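PDB 6O59: germination protein, which is the A subunit of a spore germinant receptor, here its N-terminal domain, and probably takes part in sensing the nutrients that start spore germination. Local coordinates for residues D85-M89 against G90-F94; A158-R161 against R162-T166; G191-D195 against K196-E200. All coordinates share one frame; numbering follows the deposited sequence.

Contact 1 of 3, residues D85-M89 against G90-F94; sequences DIVTM and GNVSF
I86 and G90 meet through the backbone, where the chain turns out of helix 78-86 towards strand 91-95. G90 N donates to I86 O at 3.1 Å, a weak bond with an N-H...O angle of only 121°. M89 N gives the same oxygen a shorter bond, 2.8 Å to I86 O. V87 adds a CA-H...O contact, with V87 CA 3.5 Å from G90 O. In the same turn, the T88 hydroxyl points back: T88 OG1 donates to D85 O at 2.7 Å. T88 N donates to D85 O as well, which gives that oxygen two donors from one residue. The strand entered here is an outermost one of its antiparallel sheet; N91 and S93 pair through the backbone with S124 and S122 of strand 120-124. V92 is the side chain that folds back over the turn, and it crosses both I86 and V87 at about a right angle. I86 CG2 lies anti to the backbone N, which turns this methyl to V92, and V92 CG2 stands 3.4 Å from I86 CG2. V92 CB meets V87 CG1 at 3.9 Å. I86 also packs on V123, and V92 on L121. The M89 side chain leads away to I56 and Y59 of helix 54-62.

Contact 2 of 3, residues A158-R161 against R162-T166; sequences AMVR and RIIKT
V160 and I164 share a backbone bond near the end of helix 153-163. Among the main-chain bonds, V160 O is shared by an alpha-type i+4 bond and an i+3 bond as the helix runs out. I164 N lies nearly in line with the carbonyl, 2.8 Å from V160 O at a C=O...N angle of 165°. I163 N, 2.9 Å from V160 O, approaches from above the carbonyl plane, 52° out of it. R162 N is held less well. It makes weak bonds to A158 O, at 3.1 Å, and to M159 O. Helical bonding is weak around 162-163, and the chain then passes into the turn that leads to strand 169-176.

The charged and polar side chains come next. R161 bends at its second torsion (chi2 -65°), and its guanidinium reaches a water near the turn. R161 NH1 donates to this water at 2.8 Å. The water also lies 2.7 Å from I164 O and 2.9 Å from T166 O. R161 NH2 forms a salt bridge with D26, and NH1 also bonds to L169 O. R162 runs back, extended, past the A158 carbonyl, with R162 CG 3.3 Å from A158 O. K165 curls its end back to make a weak bond, K165 NZ to R162 O at 3.2 Å.

Apolar contact is light within the turn. V160 packs instead on V243, and I164 on A244 and L248, all of helix 240-248. Both also touch L169.

R161 is buried, and D26 probably balances its charge; the water that accepts from R161 NH1 lies where the carbonyls of I164 and T166 compete for its protons.

Contact 3 of 3, residues G191-D195 against K196-E200; sequences GIAND and KVVKE
N194 and V198 are joined by the first full turn of helix 195-206, where V198 N donates to N194 O at 3.0 Å. K199 N follows with a bond to D195 O, 2.9 Å long. V197 N makes a weak bond to N194 O.

N194 is the N-cap. Its CG is anti to the backbone N (chi1 -171°), which swings the amide round to the start of the helix. N194 OD1 then accepts from K196 N at 2.9 Å, a weak capping bond bent to 129°. K196 CB comes up beside the same oxygen, 3.3 Å from N194 OD1.

The aliphatic part of the cap also packs. N194 CB meets V197 CG2 at 3.8 Å, and the two side chains cross at about a right angle. A193 CB and V198 CG2, 3.8 Å apart, form a hydrophobic staple across the N-cap. V198 also rests on I252 of strand 252-256, and both A193 and V198 touch Y188 of strand 182-189. This places the helix start against the sheet that holds strands 182-189 and 252-256.

K199 runs alongside D195, but D195 OD1 and K199 NZ stay 4.1 Å apart, too far for a salt bridge. Any attraction is probably weak, but a carboxylate in the first turn probably also interacts favourably with the amino end of the helix.

In the fold
The contacts follow one another along the chain, from 1 to 3. Contact 1 belongs to the first five-stranded antiparallel sheet, where helix 78-86 passes into an outermost strand, 91-95. Contacts 2 and 3 lie on helices, 153-163 and 195-206, that pack against the second sheet. Both sheets have the strand order 1-2-4-5-3, so the domain holds two sheets of like topology. The centres of contacts 1 and 2 are about 23 Å apart, and those of contacts 2 and 3 about 20 Å. Contacts 1 and 3 lie on opposite sides of the chain's centre, their centres about 40 Å apart. Contact 2 is the nearest of the three to the chain's centre, and its R161 pairs with D26, just before strand 27-34 of the first sheet.

Contact 1 of 3, residues D85-M89 against G90-F94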
loop_
_atom_site.group_PDB
_atom_site.type_symbol
_atom_site.label_atom_id
_atom_site.label_comp_id
_atom_site.label_asym_id
_atom_site.label_seq_id
_atom_site.Cartn_x
_atom_site.Cartn_y
_atom_site.Cartn_z
ATOM N N ASP A 85 -4.962 25.464 7.740
ATOM C CA ASP A 85 -5.177 24.713 8.981
ATOM C C ASP A 85 -4.278 23.498 9.044
ATOM O O ASP A 85 -3.745 23.209 10.110
ATOM C CB ASP A 85 -6.644 24.271 9.133
ATOM C CG ASP A 85 -7.589 25.383 9.534
ATOM O OD1 ASP A 85 -7.104 26.432 10.021
ATOM O OD2 ASP A 85 -8.813 25.206 9.367
ATOM N N ILE A 86 -4.100 22.800 7.909
ATOM C CA ILE A 86 -3.293 21.580 7.819
ATOM C C ILE A 86 -1.782 21.863 8.083
ATOM O O ILE A 86 -1.102 20.993 8.644
ATOM C CB ILE A 86 -3.558 20.832 6.470
ATOM C CG1 ILE A 86 -5.036 20.308 6.453
ATOM C CG2 ILE A 86 -2.556 19.684 6.243
ATOM C CD1 ILE A 86 -5.402 19.161 5.480
ATOM N N VAL A 87 -1.281 23.077 7.757
ATOM C CA VAL A 87 0.124 23.441 8.003
ATOM C C VAL A 87 0.460 23.363 9.517
ATOM O O VAL A 87 1.616 23.116 9.862
ATOM C CB VAL A 87 0.537 24.805 7.403
ATOM C CG1 VAL A 87 0.484 24.782 5.884
ATOM C CG2 VAL A 87 -0.285 25.953 7.967
ATOM N N THR A 88 -0.550 23.526 10.401
ATOM C CA THR A 88 -0.386 23.439 11.862
ATOM C C THR A 88 -0.302 21.981 12.319
ATOM O O THR A 88 0.036 21.708 13.477
ATOM C CB THR A 88 -1.566 24.123 12.612
ATOM O OG1 THR A 88 -2.734 23.293 12.599
ATOM C CG2 THR A 88 -1.888 25.481 12.103
ATOM N N MET A 89 -0.653 21.051 11.420
ATOM C CA MET A 89 -0.748 19.629 11.718
ATOM C C MET A 89 0.310 18.770 11.051
ATOM O O MET A 89 0.429 17.602 11.412
ATOM C CB MET A 89 -2.129 19.131 11.286
ATOM C CG MET A 89 -3.244 19.811 12.041
ATOM S SD MET A 89 -4.839 19.092 11.686
ATOM C CE MET A 89 -5.491 20.327 10.665
ATOM N N GLY A 90 1.046 19.333 10.094
ATOM C CA GLY A 90 2.082 18.642 9.335
ATOM C C GLY A 90 2.667 19.522 8.251
ATOM O O GLY A 90 2.140 20.610 7.968
ATOM N N ASN A 91 3.772 19.064 7.643
ATOM C CA ASN A 91 4.495 19.792 6.608
ATOM C C ASN A 91 3.817 19.593 5.261
ATOM O O ASN A 91 3.772 18.471 4.724
ATOM C CB ASN A 91 5.949 19.369 6.602
ATOM C CG ASN A 91 6.610 19.699 7.916
ATOM O OD1 ASN A 91 6.183 20.614 8.639
ATOM N ND2 ASN A 91 7.655 18.955 8.258
ATOM N N VAL A 92 3.238 20.704 4.751
ATOM C CA VAL A 92 2.420 20.718 3.554
ATOM C C VAL A 92 3.216 21.059 2.306
ATOM O O VAL A 92 4.016 21.995 2.282
ATOM C CB VAL A 92 1.208 21.653 3.744
ATOM C CG1 VAL A 92 0.570 22.075 2.410
ATOM C CG2 VAL A 92 0.179 21.006 4.654
ATOM N N SER A 93 2.970 20.288 1.261
ATOM C CA SER A 93 3.551 20.494 -0.052
ATOM C C SER A 93 2.412 20.334 -1.085
ATOM O O SER A 93 1.297 19.959 -0.706
ATOM C CB SER A 93 4.722 19.536 -0.280
ATOM O OG SER A 93 4.365 18.487 -1.161
ATOM N N PHE A 94 2.662 20.659 -2.356
ATOM C CA PHE A 94 1.634 20.509 -3.385
ATOM C C PHE A 94 2.193 19.774 -4.595
ATOM O O PHE A 94 3.333 20.025 -4.984
ATOM C CB PHE A 94 1.069 21.871 -3.794
ATOM C CG PHE A 94 0.179 22.514 -2.761
ATOM C CD1 PHE A 94 -1.175 22.209 -2.696
ATOM C CD2 PHE A 94 0.685 23.451 -1.867
ATOM C CE1 PHE A 94 -2.004 22.824 -1.749
ATOM C CE2 PHE A 94 -0.147 24.060 -0.914
ATOM C CZ PHE A 94 -1.486 23.746 -0.866
#

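Contact 2 of 3, residues A158-R161 against R162-T166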
loop_
_atom_site.group_PDB
_atom_site.type_symbol
_atom_site.label_atom_id
_atom_site.label_comp_id
_atom_site.label_asym_id
_atom_site.label_seq_id
_atom_site.Cartn_x
_atom_site.Cartn_y
_atom_site.Cartn_z
ATOM N N ALA A 158 3.564 -2.848 5.982
ATOM C CA ALA A 158 4.047 -1.519 6.315
ATOM C C ALA A 158 5.589 -1.511 6.392
ATOM O O ALA A 158 6.222 -0.581 5.889
ATOM C CB ALA A 158 3.423 -1.063 7.629
ATOM N N MET A 159 6.189 -2.583 6.953
ATOM C CA MET A 159 7.640 -2.710 7.073
ATOM C C MET A 159 8.303 -2.742 5.701
ATOM O O MET A 159 9.292 -2.041 5.519
ATOM C CB MET A 159 8.025 -3.948 7.905
ATOM C CG MET A 159 7.639 -3.792 9.377
ATOM S SD MET A 159 8.026 -5.196 10.440
ATOM C CE MET A 159 9.615 -4.733 10.939
ATOM N N VAL A 160 7.734 -3.485 4.734
ATOM C CA VAL A 160 8.252 -3.588 3.362
ATOM C C VAL A 160 8.099 -2.218 2.657
ATOM O O VAL A 160 9.071 -1.707 2.087
ATOM C CB VAL A 160 7.571 -4.730 2.554
ATOM C CG1 VAL A 160 8.068 -4.742 1.111
ATOM C CG2 VAL A 160 7.775 -6.097 3.212
ATOM N N ARG A 161 6.886 -1.623 2.737
ATOM C CA ARG A 161 6.517 -0.308 2.188
ATOM C C ARG A 161 7.451 0.837 2.609
ATOM O O ARG A 161 7.479 1.881 1.957
ATOM C CB ARG A 161 5.084 0.065 2.630
ATOM C CG ARG A 161 3.992 -0.653 1.851
ATOM C CD ARG A 161 3.991 -0.255 0.393
ATOM N NE ARG A 161 2.688 -0.467 -0.210
ATOM C CZ ARG A 161 2.482 -0.563 -1.513
ATOM N NH1 ARG A 161 3.499 -0.479 -2.359
ATOM N NH2 ARG A 161 1.261 -0.779 -1.981
ATOM N N ARG A 162 8.138 0.667 3.739
ATOM C CA ARG A 162 9.051 1.649 4.301
ATOM C C ARG A 162 10.397 1.585 3.603
ATOM O O ARG A 162 11.082 2.605 3.517
ATOM C CB ARG A 162 9.210 1.432 5.797
ATOM C CG ARG A 162 8.107 2.077 6.590
ATOM C CD ARG A 162 8.422 2.136 8.075
ATOM N NE ARG A 162 7.319 2.674 8.883
ATOM C CZ ARG A 162 6.464 1.932 9.585
ATOM N NH1 ARG A 162 6.539 0.603 9.548
ATOM N NH2 ARG A 162 5.520 2.511 10.322
ATOM N N ILE A 163 10.754 0.380 3.085
ATOM C CA ILE A 163 12.000 0.065 2.363
ATOM C C ILE A 163 11.809 0.230 0.833
ATOM O O ILE A 163 12.617 0.904 0.193
ATOM C CB ILE A 163 12.502 -1.367 2.720
ATOM C CG1 ILE A 163 12.556 -1.575 4.241
ATOM C CG2 ILE A 163 13.861 -1.648 2.063
ATOM C CD1 ILE A 163 13.194 -2.822 4.691
ATOM N N ILE A 164 10.777 -0.416 0.250
ATOM C CA ILE A 164 10.501 -0.324 -1.193
ATOM C C ILE A 164 9.471 0.772 -1.384
ATOM O O ILE A 164 8.296 0.561 -1.077
ATOM C CB ILE A 164 10.043 -1.700 -1.788
ATOM C CG1 ILE A 164 11.061 -2.821 -1.509
ATOM C CG2 ILE A 164 9.721 -1.618 -3.282
ATOM C CD1 ILE A 164 12.366 -2.743 -2.261
ATOM N N LYS A 165 9.902 1.943 -1.865
ATOM C CA LYS A 165 8.992 3.085 -2.048
ATOM C C LYS A 165 8.580 3.305 -3.555
ATOM O O LYS A 165 8.626 4.421 -4.092
ATOM C CB LYS A 165 9.598 4.367 -1.428
ATOM C CG LYS A 165 9.968 4.271 0.048
ATOM C CD LYS A 165 10.452 5.631 0.552
ATOM C CE LYS A 165 11.069 5.604 1.936
ATOM N NZ LYS A 165 12.460 5.062 1.936
ATOM N N THR A 166 8.132 2.248 -4.211
ATOM C CA THR A 166 7.661 2.378 -5.594
ATOM C C THR A 166 6.137 2.123 -5.692
ATOM O O THR A 166 5.625 1.184 -5.054
ATOM C CB THR A 166 8.440 1.458 -6.569
ATOM O OG1 THR A 166 7.904 1.619 -7.883
ATOM C CG2 THR A 166 8.369 -0.010 -6.205
HETATM O O HOH W 1 5.892 0.945 -2.210
#

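Contact 3 of 3, residues G191-D195 against K196-E200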
loop_
_atom_site.group_PDB
_atom_site.type_symbol
_atom_site.label_atom_id
_atom_site.label_comp_id
_atom_site.label_asym_id
_atom_site.label_seq_id
_atom_site.Cartn_x
_atom_site.Cartn_y
_atom_site.Cartn_z
ATOM N N GLY A 191 6.416 -5.093 -13.506
ATOM C CA GLY A 191 7.424 -4.649 -14.466
ATOM C C GLY A 191 8.798 -5.240 -14.232
ATOM O O GLY A 191 9.623 -5.262 -15.150
ATOM N N ILE A 192 9.066 -5.694 -12.992
ATOM C CA ILE A 192 10.318 -6.351 -12.620
ATOM C C ILE A 192 10.020 -7.855 -12.572
ATOM O O ILE A 192 10.710 -8.630 -13.238
ATOM C CB ILE A 192 10.943 -5.775 -11.317
ATOM C CG1 ILE A 192 11.506 -4.357 -11.585
ATOM C CG2 ILE A 192 12.046 -6.694 -10.796
ATOM C CD1 ILE A 192 11.927 -3.511 -10.357
ATOM N N ALA A 193 8.959 -8.256 -11.839
ATOM C CA ALA A 193 8.545 -9.648 -11.772
ATOM C C ALA A 193 7.960 -10.109 -13.109
ATOM O O ALA A 193 7.256 -9.340 -13.776
ATOM C CB ALA A 193 7.527 -9.844 -10.664
ATOM N N ASN A 194 8.273 -11.360 -13.506
ATOM C CA ASN A 194 7.741 -11.969 -14.726
ATOM C C ASN A 194 6.270 -12.292 -14.511
ATOM O O ASN A 194 5.927 -12.936 -13.515
ATOM C CB ASN A 194 8.524 -13.233 -15.072
ATOM C CG ASN A 194 8.196 -13.804 -16.416
ATOM O OD1 ASN A 194 7.093 -14.287 -16.664
ATOM N ND2 ASN A 194 9.158 -13.764 -17.311
ATOM N N ASP A 195 5.405 -11.853 -15.431
ATOM C CA ASP A 195 3.964 -12.073 -15.303
ATOM C C ASP A 195 3.596 -13.553 -15.303
ATOM O O ASP A 195 2.751 -13.944 -14.503
ATOM C CB ASP A 195 3.167 -11.320 -16.379
ATOM C CG ASP A 195 2.895 -9.875 -16.011
ATOM O OD1 ASP A 195 2.407 -9.626 -14.864
ATOM O OD2 ASP A 195 3.162 -8.990 -16.858
ATOM N N LYS A 196 4.266 -14.382 -16.125
ATOM C CA LYS A 196 4.001 -15.822 -16.181
ATOM C C LYS A 196 4.344 -16.494 -14.827
ATOM O O LYS A 196 3.622 -17.394 -14.398
ATOM C CB LYS A 196 4.749 -16.482 -17.354
ATOM C CG LYS A 196 4.397 -15.867 -18.711
ATOM C CD LYS A 196 4.937 -16.644 -19.914
ATOM C CE LYS A 196 6.231 -16.081 -20.463
ATOM N NZ LYS A 196 6.595 -16.716 -21.760
ATOM N N VAL A 197 5.382 -15.997 -14.125
ATOM C CA VAL A 197 5.801 -16.496 -12.805
ATOM C C VAL A 197 4.760 -16.066 -11.744
ATOM O O VAL A 197 4.399 -16.872 -10.877
ATOM C CB VAL A 197 7.243 -16.025 -12.446
ATOM C CG1 VAL A 197 7.624 -16.389 -11.021
ATOM C CG2 VAL A 197 8.266 -16.589 -13.418
ATOM N N VAL A 198 4.267 -14.810 -11.835
ATOM C CA VAL A 198 3.278 -14.266 -10.904
ATOM C C VAL A 198 1.967 -15.058 -11.042
ATOM O O VAL A 198 1.452 -15.549 -10.028
ATOM C CB VAL A 198 3.072 -12.736 -11.075
ATOM C CG1 VAL A 198 1.898 -12.232 -10.233
ATOM C CG2 VAL A 198 4.342 -11.969 -10.714
ATOM N N LYS A 199 1.470 -15.223 -12.289
ATOM C CA LYS A 199 0.234 -15.962 -12.590
ATOM C C LYS A 199 0.291 -17.396 -12.045
ATOM O O LYS A 199 -0.693 -17.860 -11.475
ATOM C CB LYS A 199 -0.069 -16.006 -14.119
ATOM C CG LYS A 199 -0.137 -14.669 -14.901
ATOM C CD LYS A 199 -1.019 -13.551 -14.301
ATOM C CE LYS A 199 -0.208 -12.397 -13.732
ATOM N NZ LYS A 199 -1.068 -11.230 -13.418
ATOM N N GLU A 200 1.447 -18.075 -12.195
ATOM C CA GLU A 200 1.646 -19.449 -11.735
ATOM C C GLU A 200 1.693 -19.561 -10.220
ATOM O O GLU A 200 1.097 -20.487 -9.673
ATOM C CB GLU A 200 2.906 -20.073 -12.347
ATOM C CG GLU A 200 2.687 -20.613 -13.757
ATOM C CD GLU A 200 1.445 -21.456 -14.009
ATOM O OE1 GLU A 200 1.176 -22.386 -13.213
ATOM O OE2 GLU A 200 0.738 -21.178 -15.004
#